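Local structure of cystathionine beta-lyases/cystathionine gamma-synthases (Corynebacterium glutamicum, 5X5H) at residues 52-56 and 232-238; 60-64 and 75-79. The protein probably catalyses, with pyridoxal 5'-phosphate as cofactor, the joining of O-succinyl-L-homoserine and L-cysteine into L,L-cystathionine with release of succinate, a step of methionine biosynthesis. All coordinates share one frame; numbering follows the deposited sequence.

Contact 1: residues 52-56 and 232-238; sequences YTRVG and QGGIGPI. With PLP (pyridoxal-5'-phosphate), chain B.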
loop_
_atom_site.group_PDB
_atom_site.type_symbol
_atom_site.label_atom_id
_atom_site.label_comp_id
_atom_site.label_asym_id
_atom_site.label_seq_id
_atom_site.Cartn_x
_atom_site.Cartn_y
_atom_site.Cartn_z
ATOM N N TYR A 52 0.288 -7.166 -19.690
ATOM C CA TYR A 52 -0.584 -7.783 -18.702
ATOM C C TYR A 52 0.357 -8.127 -17.563
ATOM O O TYR A 52 1.424 -8.717 -17.788
ATOM C CB TYR A 52 -1.246 -9.040 -19.264
ATOM C CG TYR A 52 -2.237 -9.648 -18.334
ATOM C CD1 TYR A 52 -3.483 -9.046 -18.070
ATOM C CD2 TYR A 52 -2.019 -10.872 -17.771
ATOM C CE1 TYR A 52 -4.375 -9.654 -17.173
ATOM C CE2 TYR A 52 -2.885 -11.462 -16.885
ATOM C CZ TYR A 52 -4.103 -10.879 -16.649
ATOM O OH TYR A 52 -5.067 -11.461 -15.860
ATOM N N THR A 53 0.017 -7.762 -16.296
ATOM C CA THR A 53 1.012 -7.847 -15.211
ATOM C C THR A 53 1.535 -9.245 -14.935
ATOM O O THR A 53 2.687 -9.377 -14.619
ATOM C CB THR A 53 0.387 -7.122 -14.024
ATOM O OG1 THR A 53 0.513 -5.723 -14.276
ATOM C CG2 THR A 53 1.081 -7.455 -12.662
ATOM N N ARG A 54 0.730 -10.290 -15.115
ATOM C CA ARG A 54 1.278 -11.639 -14.939
ATOM C C ARG A 54 2.382 -11.956 -15.925
ATOM O O ARG A 54 3.344 -12.676 -15.606
ATOM C CB ARG A 54 0.122 -12.658 -15.109
ATOM C CG ARG A 54 0.696 -14.093 -15.063
ATOM C CD ARG A 54 -0.281 -15.197 -14.915
ATOM N NE ARG A 54 -1.522 -15.072 -15.519
ATOM C CZ ARG A 54 -1.807 -15.191 -16.816
ATOM N NH1 ARG A 54 -3.010 -15.013 -17.221
ATOM N NH2 ARG A 54 -0.872 -15.411 -17.711
ATOM N N VAL A 55 2.372 -11.362 -17.115
ATOM C CA VAL A 55 3.456 -11.510 -18.096
ATOM C C VAL A 55 4.604 -10.554 -17.950
ATOM O O VAL A 55 5.676 -10.712 -18.547
ATOM C CB VAL A 55 2.810 -11.483 -19.533
ATOM C CG1 VAL A 55 3.817 -11.302 -20.568
ATOM C CG2 VAL A 55 1.988 -12.778 -19.662
ATOM N N GLY A 56 4.415 -9.426 -17.259
ATOM C CA GLY A 56 5.430 -8.433 -16.991
ATOM C C GLY A 56 4.870 -7.164 -16.422
ATOM O O GLY A 56 3.811 -6.718 -16.904
ATOM N N GLN A 232 7.016 -17.805 -15.331
ATOM C CA GLN A 232 6.476 -16.708 -14.565
ATOM C C GLN A 232 5.074 -16.398 -15.075
ATOM O O GLN A 232 4.107 -16.293 -14.312
ATOM C CB GLN A 232 7.446 -15.499 -14.738
ATOM C CG GLN A 232 7.212 -14.387 -13.743
ATOM C CD GLN A 232 8.171 -13.284 -13.989
ATOM O OE1 GLN A 232 8.323 -12.859 -15.112
ATOM N NE2 GLN A 232 8.776 -12.732 -12.968
ATOM N N GLY A 233 4.915 -16.192 -16.377
ATOM C CA GLY A 233 3.682 -15.837 -17.015
ATOM C C GLY A 233 2.762 -17.031 -17.157
ATOM O O GLY A 233 1.515 -16.991 -17.037
ATOM N N GLY A 234 3.255 -18.236 -17.375
ATOM C CA GLY A 234 2.426 -19.350 -17.727
ATOM C C GLY A 234 1.920 -20.128 -16.531
ATOM O O GLY A 234 0.815 -20.739 -16.575
ATOM N N ILE A 235 2.702 -20.200 -15.449
ATOM C CA ILE A 235 2.233 -20.782 -14.189
ATOM C C ILE A 235 1.708 -19.618 -13.288
ATOM O O ILE A 235 0.775 -19.788 -12.519
ATOM C CB ILE A 235 3.335 -21.530 -13.454
ATOM C CG1 ILE A 235 4.199 -22.503 -14.276
ATOM C CG2 ILE A 235 2.891 -22.169 -12.131
ATOM C CD1 ILE A 235 3.452 -23.561 -14.981
ATOM N N GLY A 236 2.270 -18.413 -13.339
ATOM C CA GLY A 236 1.763 -17.278 -12.648
ATOM C C GLY A 236 2.048 -17.128 -11.163
ATOM O O GLY A 236 1.294 -16.385 -10.536
ATOM N N PRO A 237 3.128 -17.593 -10.556
ATOM C CA PRO A 237 3.451 -17.262 -9.159
ATOM C C PRO A 237 4.174 -15.948 -9.113
ATOM O O PRO A 237 5.407 -15.927 -8.760
ATOM C CB PRO A 237 4.253 -18.445 -8.724
ATOM C CG PRO A 237 5.013 -18.848 -9.873
ATOM C CD PRO A 237 4.106 -18.587 -11.051
ATOM N N ILE A 238 3.489 -14.909 -9.479
ATOM C CA ILE A 238 4.134 -13.611 -9.619
ATOM C C ILE A 238 3.914 -12.755 -8.367
ATOM O O ILE A 238 2.870 -12.839 -7.668
ATOM C CB ILE A 238 3.612 -12.820 -10.790
ATOM C CG1 ILE A 238 2.077 -12.539 -10.756
ATOM C CG2 ILE A 238 3.964 -13.579 -12.083
ATOM C CD1 ILE A 238 1.900 -11.151 -11.309
HETATM N N1 PLP B . -9.562 -18.194 -16.444
HETATM C C2 PLP B . -10.198 -17.288 -17.154
HETATM C C2A PLP B . -11.576 -17.633 -17.610
HETATM C C3 PLP B . -9.674 -16.047 -17.293
HETATM O O3 PLP B . -10.309 -15.048 -17.997
HETATM C C4 PLP B . -8.413 -15.715 -16.769
HETATM C C4A PLP B . -7.863 -14.361 -16.959
HETATM C C5 PLP B . -7.661 -16.744 -16.153
HETATM C C6 PLP B . -8.304 -17.961 -16.008
HETATM C C5A PLP B . -6.230 -16.570 -15.647
HETATM O O4P PLP B . -6.185 -15.734 -14.441
HETATM P P PLP B . -4.923 -14.821 -14.149
HETATM O O1P PLP B . -4.761 -13.879 -15.326
HETATM O O2P PLP B . -5.377 -14.192 -12.847
HETATM O O3P PLP B . -3.716 -15.739 -13.944
#
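At the phosphate end of a pyridoxal-5'-phosphate site shared between two subunits, Arg-54 reaches from the loop ahead of helix 58-70 to the C-terminal end of helix 222-235. The PLP sits in the second subunit. NH2 of Arg-54 donates to the carbonyl O of Gly-233 at 2.9 Å, a bent bond (139° at the hydrogen) whose acceptor lies some 25° out of the guanidinium plane. The other two nitrogens serve the phosphate: NE of Arg-54 binds PLP O3P and its NH1 PLP O1P, each at 2.8 Å; NH1 also bonds Tyr-107 OH of the second subunit. Extended as far as CD, the chain bends at chi3 (35°), which brings NE and NH1 to the phosphate and NH2 to the helix end. O1P also receives a very short bond from Tyr-52 OH, in its ring plane, while Tyr-52 CE2 sits above one guanidinium face, displaced toward its rim. This loan of a tyrosine and an arginine across the dimer interface is the family's way of completing the phosphate cup, whose remaining donors include Gly-82 N, Met-83 N, Ser-201 and Thr-203 of the second subunit. Farther back along the side chain, Gly-236, with positive phi as the helix ends, lets Arg-54 CD come within 3.7 Å of its CA. Ile-238 packs against the loop, its CD1 3.7 Å from Arg-54 CA and 4.0 Å from Thr-53 CG2.

Contact 2: residues 60-64 and 75-79; sequences IVALE and YGRAF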
loop_
_atom_site.group_PDB
_atom_site.type_symbol
_atom_site.label_atom_id
_atom_site.label_comp_id
_atom_site.label_asym_id
_atom_site.label_seq_id
_atom_site.Cartn_x
_atom_site.Cartn_y
_atom_site.Cartn_z
ATOM N N ILE A 60 7.908 -4.621 -11.016
ATOM C CA ILE A 60 8.525 -5.964 -10.739
ATOM C C ILE A 60 9.845 -6.043 -11.472
ATOM O O ILE A 60 10.879 -6.465 -10.890
ATOM C CB ILE A 60 7.560 -7.089 -11.164
ATOM C CG1 ILE A 60 6.248 -6.942 -10.411
ATOM C CG2 ILE A 60 8.227 -8.453 -10.976
ATOM C CD1 ILE A 60 5.153 -7.943 -10.824
ATOM N N VAL A 61 9.923 -5.620 -12.708
ATOM C CA VAL A 61 11.183 -5.683 -13.489
ATOM C C VAL A 61 12.258 -4.828 -12.844
ATOM O O VAL A 61 13.436 -5.221 -12.799
ATOM C CB VAL A 61 10.916 -5.295 -14.959
ATOM C CG1 VAL A 61 12.244 -5.109 -15.688
ATOM C CG2 VAL A 61 10.104 -6.381 -15.594
ATOM N N ALA A 62 11.907 -3.710 -12.218
ATOM C CA ALA A 62 12.905 -2.905 -11.483
ATOM C C ALA A 62 13.594 -3.705 -10.401
ATOM O O ALA A 62 14.841 -3.682 -10.254
ATOM C CB ALA A 62 12.322 -1.582 -10.970
ATOM N N LEU A 63 12.796 -4.425 -9.630
ATOM C CA LEU A 63 13.355 -5.326 -8.603
ATOM C C LEU A 63 14.268 -6.407 -9.161
ATOM O O LEU A 63 15.427 -6.594 -8.693
ATOM C CB LEU A 63 12.255 -5.936 -7.788
ATOM C CG LEU A 63 12.668 -7.047 -6.817
ATOM C CD1 LEU A 63 13.644 -6.576 -5.746
ATOM C CD2 LEU A 63 11.477 -7.726 -6.255
ATOM N N GLU A 64 13.775 -7.062 -10.188
ATOM C CA GLU A 64 14.512 -8.130 -10.870
ATOM C C GLU A 64 15.845 -7.694 -11.355
ATOM O O GLU A 64 16.915 -8.325 -11.143
ATOM C CB GLU A 64 13.695 -8.620 -12.095
ATOM C CG GLU A 64 12.463 -9.391 -11.673
ATOM C CD GLU A 64 11.532 -9.838 -12.819
ATOM O OE1 GLU A 64 11.650 -9.264 -13.968
ATOM O OE2 GLU A 64 10.649 -10.709 -12.597
ATOM N N TYR A 75 20.473 -11.532 -15.889
ATOM C CA TYR A 75 18.995 -11.836 -15.879
ATOM C C TYR A 75 18.527 -12.163 -14.477
ATOM O O TYR A 75 19.204 -12.868 -13.688
ATOM C CB TYR A 75 18.744 -13.008 -16.760
ATOM C CG TYR A 75 19.313 -12.924 -18.164
ATOM C CD1 TYR A 75 18.759 -12.004 -19.054
ATOM C CD2 TYR A 75 20.363 -13.661 -18.560
ATOM C CE1 TYR A 75 19.252 -11.850 -20.339
ATOM C CE2 TYR A 75 20.865 -13.515 -19.874
ATOM C CZ TYR A 75 20.361 -12.593 -20.661
ATOM O OH TYR A 75 20.893 -12.410 -21.950
ATOM N N GLY A 76 17.300 -11.771 -14.195
ATOM C CA GLY A 76 16.619 -12.008 -12.975
ATOM C C GLY A 76 15.135 -12.098 -13.150
ATOM O O GLY A 76 14.549 -11.356 -13.924
ATOM N N ARG A 77 14.445 -12.986 -12.403
ATOM C CA ARG A 77 13.006 -13.061 -12.428
ATOM C C ARG A 77 12.466 -13.316 -11.044
ATOM O O ARG A 77 13.054 -14.151 -10.301
ATOM C CB ARG A 77 12.464 -14.113 -13.368
ATOM C CG ARG A 77 12.921 -13.985 -14.867
ATOM C CD ARG A 77 12.209 -12.843 -15.565
ATOM N NE ARG A 77 12.795 -12.659 -16.900
ATOM C CZ ARG A 77 12.486 -11.703 -17.755
ATOM N NH1 ARG A 77 11.537 -10.868 -17.471
ATOM N NH2 ARG A 77 13.138 -11.617 -18.900
ATOM N N ALA A 78 11.400 -12.604 -10.658
ATOM C CA ALA A 78 10.808 -12.626 -9.340
ATOM C C ALA A 78 9.560 -13.404 -9.289
ATOM O O ALA A 78 8.776 -13.573 -10.214
ATOM C CB ALA A 78 10.554 -11.231 -8.847
ATOM N N PHE A 79 9.314 -13.960 -8.087
ATOM C CA PHE A 79 8.248 -14.864 -7.794
ATOM C C PHE A 79 7.583 -14.528 -6.431
ATOM O O PHE A 79 8.192 -13.835 -5.622
ATOM C CB PHE A 79 8.726 -16.333 -7.799
ATOM C CG PHE A 79 9.295 -16.729 -9.152
ATOM C CD1 PHE A 79 8.478 -17.059 -10.179
ATOM C CD2 PHE A 79 10.655 -16.561 -9.424
ATOM C CE1 PHE A 79 8.963 -17.379 -11.455
ATOM C CE2 PHE A 79 11.192 -16.867 -10.638
ATOM C CZ PHE A 79 10.337 -17.221 -11.663
HETATM O O HOH W 1 9.467 -10.270 -15.460
HETATM O O HOH W 2 13.925 -8.867 -15.571
#
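Glu-64 carries the polar side of this contact, reaching from helix 58-70 down onto strand 75-79. Its OE2 accepts the backbone N-H of Ala-78 at 2.8 Å, nearly straight (164°), on the anti side of the carboxylate and tilted out of its plane. With CG beside the backbone N (chi1 -71°) and the chain extended beyond it, the carboxylate is carried past Gly-76 to the strand; Glu-64 CB passes 3.4 Å from Gly-76 O.

The charged pair is looser. Glu-64 OE1 and Arg-77 NH1 stand 3.9 Å apart, a long salt bridge, with the carboxylate and guanidinium planes almost perpendicular. One water fills in between them, lying at the guanidinium edge 2.9 Å from Arg-77 NH1 and within hydrogen-bonding range of Glu-64 OE1; a second water lies between OE1 and the carbonyl O of Gly-76. The stronger polar partner of Arg-77 is Asp-225, in a salt bridge with NH2.

Apolar contact is slight: the methyl of Ala-78 meets Ile-60 CG2 at 4.2 Å and, more loosely, Leu-63 CD2. Gly-76, having no side chain, lets the helix backbone come close, its CA 4.9 Å from that of Glu-64.

Segment 60-64 runs at 126° to strand 75-79, N to C. That strand is one of the two edge strands of the seven-stranded sheet within this chain, antiparallel to 215-219, while Ile-60 and Leu-63 also pack on helix 241-251 and Arg-77 lies against helix 222-235.

How the contacts relate
From the N terminus, the chain passes through the loop holding 52-56 and enters helix 58-70, which holds 60-64; after it a short connection leads into strand 75-79, which returns past the helix. Contact 2 thus closes a small loop with ten residues between its segments. It is nested in the far longer one closed by contact 1, which ends only after the seven-stranded sheet is built and helix 222-235 has run to its end. The two centres lie 12 Å apart. Gln-232 joins them, its NE2 probably bonded to both Glu-64 OE2 and Ala-78 O, and Pro-237 packs on Phe-79. Together they tie the cofactor-binding loop, two helices and an edge strand of the sheet.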